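Local atomic coordinates of 2'-5' RNA Ligase (Thermus thermophilus, PDB entry 1IUH), a protein that belongs to the LigT-like phosphoesterase family of the 2H clan and folds as a single chain of curved antiparallel sheet flanked by helices. Residues V13-Q21 and P32-L40; P153-R161 and T172-R180. All coordinates share one frame; numbering follows the deposited sequence. Where two conformers were deposited one is given.

Contact 1 (V13-Q21 and P32-L40); sequences VRAALVEAQ and PVPPHQLHL
Residues 13-21 of helix 11-21 run beside the irregular segment 32-40, nearest at Arg14 and Pro35, whose CA atoms are 6.3 Å apart, and at Gln21 and Pro32, 6.8 Å between CA atoms. One hydrogen bond ties the two: Gln21 NE2 donates to Val33 O at 2.7 Å. The bond is fairly straight, 160° at the hydrogen, lies within the amide plane of Gln21 and meets a lone pair of the carbonyl. With chi2 at 177° the Gln21 side chain stays extended beyond CG, which carries its amide across to the loop. Leu38 supplies apolar filling with CD1, 3.9 Å from Leu17 CB and also close to Val18 CG2, while its CD2 packs against Gln21 NE2. Nearer the surface, Val18 CG2 meets Pro35 CB at 3.8 Å. Arg14 bends at chi3 (-44°), and its CD passes 3.5 Å from Pro35 O. Gln21 NE2 also bonds Leu133 O, and Leu17 packs on Ile131 and Leu133; from the other segment Val33 pairs through its backbone with Leu133 and Leu40 packs on Ile131, so helix 11-21 and the approach to strand 39-47 both settle against strand 130-136.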
# COMPACT_ATOMS: atom_id res chain seq x y z
N VAL A 13 9.84 -8.65 7.33
CA VAL A 13 9.05 -7.45 7.44
C VAL A 13 7.64 -7.80 7.93
O VAL A 13 7.10 -7.15 8.87
CB VAL A 13 9.05 -6.73 6.10
CG1 VAL A 13 8.18 -5.44 6.16
CG2 VAL A 13 10.50 -6.43 5.71
N ARG A 14 7.05 -8.84 7.37
CA ARG A 14 5.72 -9.19 7.84
C ARG A 14 5.82 -9.65 9.28
O ARG A 14 4.98 -9.35 10.10
CB ARG A 14 5.06 -10.30 7.00
CG ARG A 14 4.59 -9.92 5.61
CD ARG A 14 3.92 -11.12 4.94
NE ARG A 14 4.65 -12.39 5.12
CZ ARG A 14 5.52 -12.94 4.26
NH1 ARG A 14 5.81 -12.35 3.11
NH2 ARG A 14 6.10 -14.09 4.56
N ALA A 15 6.87 -10.34 9.63
CA ALA A 15 6.94 -10.75 11.01
C ALA A 15 7.10 -9.61 12.02
O ALA A 15 6.57 -9.66 13.12
CB ALA A 15 8.07 -11.75 11.17
N ALA A 16 7.85 -8.58 11.67
CA ALA A 16 8.06 -7.48 12.59
C ALA A 16 6.76 -6.74 12.82
O ALA A 16 6.49 -6.25 13.91
CB ALA A 16 9.09 -6.52 12.03
N LEU A 17 6.00 -6.65 11.74
CA LEU A 17 4.71 -5.99 11.70
C LEU A 17 3.64 -6.85 12.40
O LEU A 17 2.69 -6.35 13.02
CB LEU A 17 4.36 -5.79 10.21
CG LEU A 17 4.43 -4.43 9.48
CD1 LEU A 17 5.37 -3.50 10.15
CD2 LEU A 17 4.76 -4.67 7.97
N VAL A 18 3.76 -8.17 12.26
CA VAL A 18 2.82 -9.05 12.91
C VAL A 18 3.09 -9.03 14.41
O VAL A 18 2.20 -9.23 15.20
CB VAL A 18 2.97 -10.40 12.41
CG1 VAL A 18 2.32 -11.35 13.32
CG2 VAL A 18 2.33 -10.47 11.07
N GLU A 19 4.33 -8.77 14.82
CA GLU A 19 4.59 -8.71 16.21
C GLU A 19 4.02 -7.37 16.73
O GLU A 19 3.58 -7.26 17.87
CB GLU A 19 6.09 -8.88 16.44
CG GLU A 19 6.54 -10.40 16.21
CD GLU A 19 8.05 -10.62 15.88
OE1 GLU A 19 8.93 -10.26 16.67
OE2 GLU A 19 8.35 -11.18 14.82
N ALA A 20 3.99 -6.38 15.86
CA ALA A 20 3.46 -5.07 16.19
C ALA A 20 1.99 -5.21 16.45
O ALA A 20 1.49 -4.73 17.47
CB ALA A 20 3.65 -4.16 15.04
N GLN A 21 1.30 -5.87 15.52
CA GLN A 21 -0.16 -6.08 15.62
C GLN A 21 -0.56 -6.64 17.00
O GLN A 21 -1.69 -6.49 17.49
CB GLN A 21 -0.66 -7.03 14.52
CG GLN A 21 -0.58 -6.41 13.14
CD GLN A 21 -1.01 -7.37 12.06
OE1 GLN A 21 -0.51 -8.51 12.00
NE2 GLN A 21 -1.94 -6.93 11.20
N PRO A 32 -7.33 -6.35 12.86
CA PRO A 32 -6.02 -6.45 12.27
C PRO A 32 -6.04 -7.02 10.85
O PRO A 32 -6.83 -7.94 10.51
CB PRO A 32 -5.27 -7.35 13.27
CG PRO A 32 -6.26 -8.31 13.60
CD PRO A 32 -7.59 -7.50 13.71
N VAL A 33 -5.17 -6.42 10.03
CA VAL A 33 -5.00 -6.80 8.65
C VAL A 33 -4.28 -8.15 8.66
O VAL A 33 -3.34 -8.32 9.40
CB VAL A 33 -4.10 -5.72 7.90
CG1 VAL A 33 -3.65 -6.25 6.55
CG2 VAL A 33 -4.86 -4.41 7.71
N PRO A 34 -4.80 -9.15 7.91
CA PRO A 34 -4.24 -10.49 7.76
C PRO A 34 -2.78 -10.25 7.23
O PRO A 34 -2.59 -9.43 6.32
CB PRO A 34 -5.10 -11.11 6.68
CG PRO A 34 -6.42 -10.48 6.89
CD PRO A 34 -6.09 -9.04 7.22
N PRO A 35 -1.78 -10.98 7.76
CA PRO A 35 -0.38 -10.86 7.39
C PRO A 35 -0.14 -10.95 5.90
O PRO A 35 0.62 -10.14 5.33
CB PRO A 35 0.30 -11.93 8.23
CG PRO A 35 -0.76 -12.99 8.29
CD PRO A 35 -1.99 -12.19 8.59
N HIS A 36 -0.75 -11.92 5.23
CA HIS A 36 -0.53 -12.02 3.82
C HIS A 36 -1.18 -10.86 3.02
O HIS A 36 -0.99 -10.75 1.81
CB HIS A 36 -0.97 -13.41 3.36
CG HIS A 36 -0.11 -14.52 3.90
ND1 HIS A 36 -0.50 -15.84 3.89
CD2 HIS A 36 1.14 -14.50 4.42
CE1 HIS A 36 0.47 -16.59 4.38
NE2 HIS A 36 1.48 -15.80 4.71
N GLN A 37 -1.95 -10.00 3.68
CA GLN A 37 -2.51 -8.83 2.97
C GLN A 37 -1.71 -7.57 3.36
O GLN A 37 -1.92 -6.49 2.80
CB GLN A 37 -3.98 -8.57 3.30
CG GLN A 37 -4.90 -9.72 2.96
CD GLN A 37 -6.38 -9.30 2.89
OE1 GLN A 37 -6.90 -8.59 3.75
NE2 GLN A 37 -7.04 -9.76 1.88
N LEU A 38 -0.80 -7.70 4.33
CA LEU A 38 -0.05 -6.53 4.74
C LEU A 38 0.64 -6.00 3.48
O LEU A 38 1.16 -6.77 2.68
CB LEU A 38 0.91 -6.89 5.86
CG LEU A 38 0.37 -7.00 7.32
CD1 LEU A 38 1.56 -7.53 8.17
CD2 LEU A 38 -0.16 -5.66 7.96
N HIS A 39 0.60 -4.69 3.26
CA HIS A 39 1.19 -4.12 2.04
C HIS A 39 1.25 -2.58 2.03
O HIS A 39 0.52 -1.91 2.77
CB HIS A 39 0.32 -4.55 0.86
CG HIS A 39 -0.96 -3.78 0.78
ND1 HIS A 39 -2.06 -4.09 1.55
CD2 HIS A 39 -1.28 -2.65 0.09
CE1 HIS A 39 -3.01 -3.19 1.32
NE2 HIS A 39 -2.56 -2.31 0.45
N LEU A 40 2.06 -2.02 1.16
CA LEU A 40 2.16 -0.55 1.04
C LEU A 40 1.60 -0.19 -0.34
O LEU A 40 2.14 -0.63 -1.36
CB LEU A 40 3.62 -0.07 1.10
CG LEU A 40 3.85 1.43 1.11
CD1 LEU A 40 5.12 1.83 1.98
CD2 LEU A 40 4.03 1.86 -0.36

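Contact 2 (P153-R161 and T172-R180); sequences PVEGFALVR and TVLEKFSLR
Phe157 and Phe177 form an offset pair on the same side of the sheet: the rings are tilted 30°, with centroids 5.2 Å apart, and slid past each other until they barely overlap. Phe177 CD1 sits over the rim of one face of Phe157, 3.8 Å from Phe157 CE1. A chi1 of 61° sets Phe157 CG between its own backbone N and carbonyl carbon, swinging the ring across to its neighbour. Leu179 reaches the edge of the same ring with CD2, 4.1 Å from Phe157 CE2, and on the other flank of the aromatic pair Leu159 CB lies 4.0 Å from Phe177 CE1. The backbones beneath belong to an antiparallel beta hairpin, strands 150-164 and 169-178, in which Phe157 and Phe177 are a hydrogen-bonded pair. A classic beta bulge interrupts it where two residues, Leu174 and Glu175, stand opposite the single Leu159: Leu159 O accepts from Leu174 N at 2.9 Å and from Glu175 N at 3.2 Å, and the register shifts by one residue. On the opposite face Ala158 CB meets Val173 CG1 at 4.0 Å. Helix 53-66 covers the aromatic side, where His61 meets Phe177 edge-to-face and Tyr56 packs on Leu159; along the other edge of strand 150-164, Ala158 and Val160 bond through their backbones to Ala6 and Phe4 of strand 2-8.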
# COMPACT_ATOMS: atom_id res chain seq x y z
N PRO A 153 15.13 -4.95 1.16
CA PRO A 153 15.26 -4.73 -0.30
C PRO A 153 13.93 -4.72 -1.04
O PRO A 153 13.28 -5.75 -1.06
CB PRO A 153 16.11 -5.95 -0.77
CG PRO A 153 16.85 -6.38 0.50
CD PRO A 153 15.71 -6.25 1.53
N VAL A 154 13.53 -3.63 -1.68
CA VAL A 154 12.25 -3.66 -2.47
C VAL A 154 12.63 -4.00 -3.90
O VAL A 154 13.33 -3.22 -4.54
CB VAL A 154 11.52 -2.28 -2.45
CG1 VAL A 154 10.28 -2.35 -3.29
CG2 VAL A 154 11.17 -1.87 -1.01
N GLU A 155 12.18 -5.16 -4.38
CA GLU A 155 12.50 -5.69 -5.71
C GLU A 155 11.40 -5.63 -6.74
O GLU A 155 11.62 -6.00 -7.89
CB GLU A 155 12.89 -7.13 -5.61
CG GLU A 155 13.48 -7.42 -4.33
CD GLU A 155 14.94 -7.69 -4.45
OE1 GLU A 155 15.58 -7.02 -5.31
OE2 GLU A 155 15.43 -8.57 -3.67
N GLY A 156 10.21 -5.19 -6.35
CA GLY A 156 9.15 -5.12 -7.34
C GLY A 156 7.83 -4.79 -6.71
O GLY A 156 7.76 -4.56 -5.51
N PHE A 157 6.77 -4.74 -7.51
CA PHE A 157 5.45 -4.41 -6.98
C PHE A 157 4.39 -5.08 -7.84
O PHE A 157 4.71 -5.77 -8.80
CB PHE A 157 5.27 -2.90 -6.97
CG PHE A 157 5.35 -2.30 -8.32
CD1 PHE A 157 4.18 -1.91 -9.02
CD2 PHE A 157 6.60 -2.16 -8.97
CE1 PHE A 157 4.27 -1.39 -10.35
CE2 PHE A 157 6.68 -1.65 -10.28
CZ PHE A 157 5.52 -1.27 -10.98
N ALA A 158 3.12 -4.87 -7.52
CA ALA A 158 2.07 -5.54 -8.27
C ALA A 158 0.83 -4.73 -8.51
O ALA A 158 0.60 -3.72 -7.84
CB ALA A 158 1.70 -6.83 -7.54
N LEU A 159 0.04 -5.21 -9.48
CA LEU A 159 -1.24 -4.66 -9.85
C LEU A 159 -2.12 -5.71 -9.24
O LEU A 159 -1.99 -6.88 -9.56
CB LEU A 159 -1.46 -4.65 -11.35
CG LEU A 159 -2.88 -4.15 -11.75
CD1 LEU A 159 -3.11 -2.73 -11.20
CD2 LEU A 159 -3.06 -4.19 -13.27
N VAL A 160 -3.01 -5.27 -8.36
CA VAL A 160 -3.89 -6.12 -7.58
C VAL A 160 -5.36 -5.71 -7.66
O VAL A 160 -5.70 -4.52 -7.67
CB VAL A 160 -3.52 -6.01 -6.02
CG1 VAL A 160 -4.25 -7.09 -5.19
CG2 VAL A 160 -2.02 -6.01 -5.84
N ARG A 161 -6.23 -6.71 -7.69
CA ARG A 161 -7.65 -6.45 -7.66
C ARG A 161 -8.14 -6.71 -6.22
O ARG A 161 -7.66 -7.59 -5.53
CB ARG A 161 -8.41 -7.40 -8.58
CG ARG A 161 -9.91 -7.06 -8.64
CD ARG A 161 -10.70 -8.18 -9.27
NE ARG A 161 -12.11 -7.86 -9.46
CZ ARG A 161 -12.91 -8.62 -10.17
NH1 ARG A 161 -12.40 -9.72 -10.70
NH2 ARG A 161 -14.16 -8.26 -10.40
N THR A 172 -6.54 -10.28 -5.32
CA THR A 172 -6.06 -11.15 -6.38
C THR A 172 -5.01 -10.35 -7.13
O THR A 172 -5.29 -9.27 -7.64
CB THR A 172 -7.11 -11.53 -7.41
OG1 THR A 172 -8.19 -12.25 -6.79
CG2 THR A 172 -6.46 -12.41 -8.45
N VAL A 173 -3.79 -10.88 -7.18
CA VAL A 173 -2.67 -10.25 -7.86
C VAL A 173 -2.78 -10.48 -9.37
O VAL A 173 -2.59 -11.61 -9.80
CB VAL A 173 -1.31 -10.86 -7.39
CG1 VAL A 173 -0.12 -10.31 -8.29
CG2 VAL A 173 -1.11 -10.61 -5.92
N LEU A 174 -3.07 -9.46 -10.18
CA LEU A 174 -3.18 -9.67 -11.61
C LEU A 174 -1.83 -9.78 -12.14
O LEU A 174 -1.64 -10.48 -13.08
CB LEU A 174 -3.87 -8.52 -12.30
CG LEU A 174 -5.22 -8.27 -11.64
CD1 LEU A 174 -6.01 -7.27 -12.48
CD2 LEU A 174 -5.98 -9.61 -11.52
N GLU A 175 -0.88 -9.06 -11.58
CA GLU A 175 0.48 -9.18 -12.04
C GLU A 175 1.52 -8.61 -11.13
O GLU A 175 1.25 -7.67 -10.43
CB GLU A 175 0.67 -8.60 -13.44
CG GLU A 175 1.10 -9.80 -14.31
CD GLU A 175 2.07 -9.45 -15.36
OE1 GLU A 175 1.65 -8.78 -16.33
OE2 GLU A 175 3.24 -9.82 -15.22
N LYS A 176 2.70 -9.25 -11.14
CA LYS A 176 3.85 -8.83 -10.38
C LYS A 176 4.85 -8.25 -11.39
O LYS A 176 4.88 -8.67 -12.54
CB LYS A 176 4.46 -10.03 -9.66
CG LYS A 176 3.62 -10.54 -8.54
CD LYS A 176 4.24 -11.79 -7.97
CE LYS A 176 4.00 -11.88 -6.41
NZ LYS A 176 3.47 -13.21 -5.88
N PHE A 177 5.64 -7.27 -10.98
CA PHE A 177 6.61 -6.61 -11.88
C PHE A 177 7.96 -6.55 -11.16
O PHE A 177 8.04 -6.26 -9.96
CB PHE A 177 6.13 -5.18 -12.24
CG PHE A 177 4.70 -5.10 -12.77
CD1 PHE A 177 3.64 -4.77 -11.91
CD2 PHE A 177 4.43 -5.25 -14.12
CE1 PHE A 177 2.36 -4.60 -12.39
CE2 PHE A 177 3.15 -5.08 -14.63
CZ PHE A 177 2.11 -4.75 -13.77
N SER A 178 9.03 -6.84 -11.86
CA SER A 178 10.32 -6.81 -11.20
C SER A 178 11.13 -5.56 -11.47
O SER A 178 11.30 -5.17 -12.60
CB SER A 178 11.10 -8.08 -11.58
OG SER A 178 10.35 -9.22 -11.17
N LEU A 179 11.61 -4.89 -10.43
CA LEU A 179 12.39 -3.72 -10.69
C LEU A 179 13.66 -4.23 -11.40
O LEU A 179 14.36 -5.09 -10.93
CB LEU A 179 12.68 -2.98 -9.38
CG LEU A 179 11.41 -2.41 -8.70
CD1 LEU A 179 11.72 -1.81 -7.34
CD2 LEU A 179 10.75 -1.34 -9.65
N ARG A 180 13.93 -3.68 -12.58
CA ARG A 180 15.07 -4.10 -13.37
C ARG A 180 15.77 -2.86 -13.97
O ARG A 180 16.68 -2.99 -14.74
CB ARG A 180 14.53 -5.03 -14.48
CG ARG A 180 15.52 -5.96 -15.12
CD ARG A 180 15.34 -7.52 -14.87
NE ARG A 180 16.26 -8.32 -15.74
CZ ARG A 180 17.60 -8.14 -15.83
NH1 ARG A 180 18.21 -7.19 -15.10
NH2 ARG A 180 18.34 -8.87 -16.66

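In the fold
Both segments of contact 1 come earlier in the chain than those of contact 2, so the two follow in series. Their centres lie 18 Å apart and their nearest atoms about 7 Å, without touching, yet both reach the same antiparallel sheet. Strand 2-8 links them directly, pairing with strand 39-47 at one edge and with strand 150-164 at the other. Contact 1 sets helix 11-21 against the chain leading into strand 39-47, whereas contact 2 joins two strands of the sheet itself, with helix 53-66 alongside. Val13, on Leu150 and Trp152, gives a further link between helix 11-21 and strand 150-164. Early and late parts of the chain are thus built into one curved sheet.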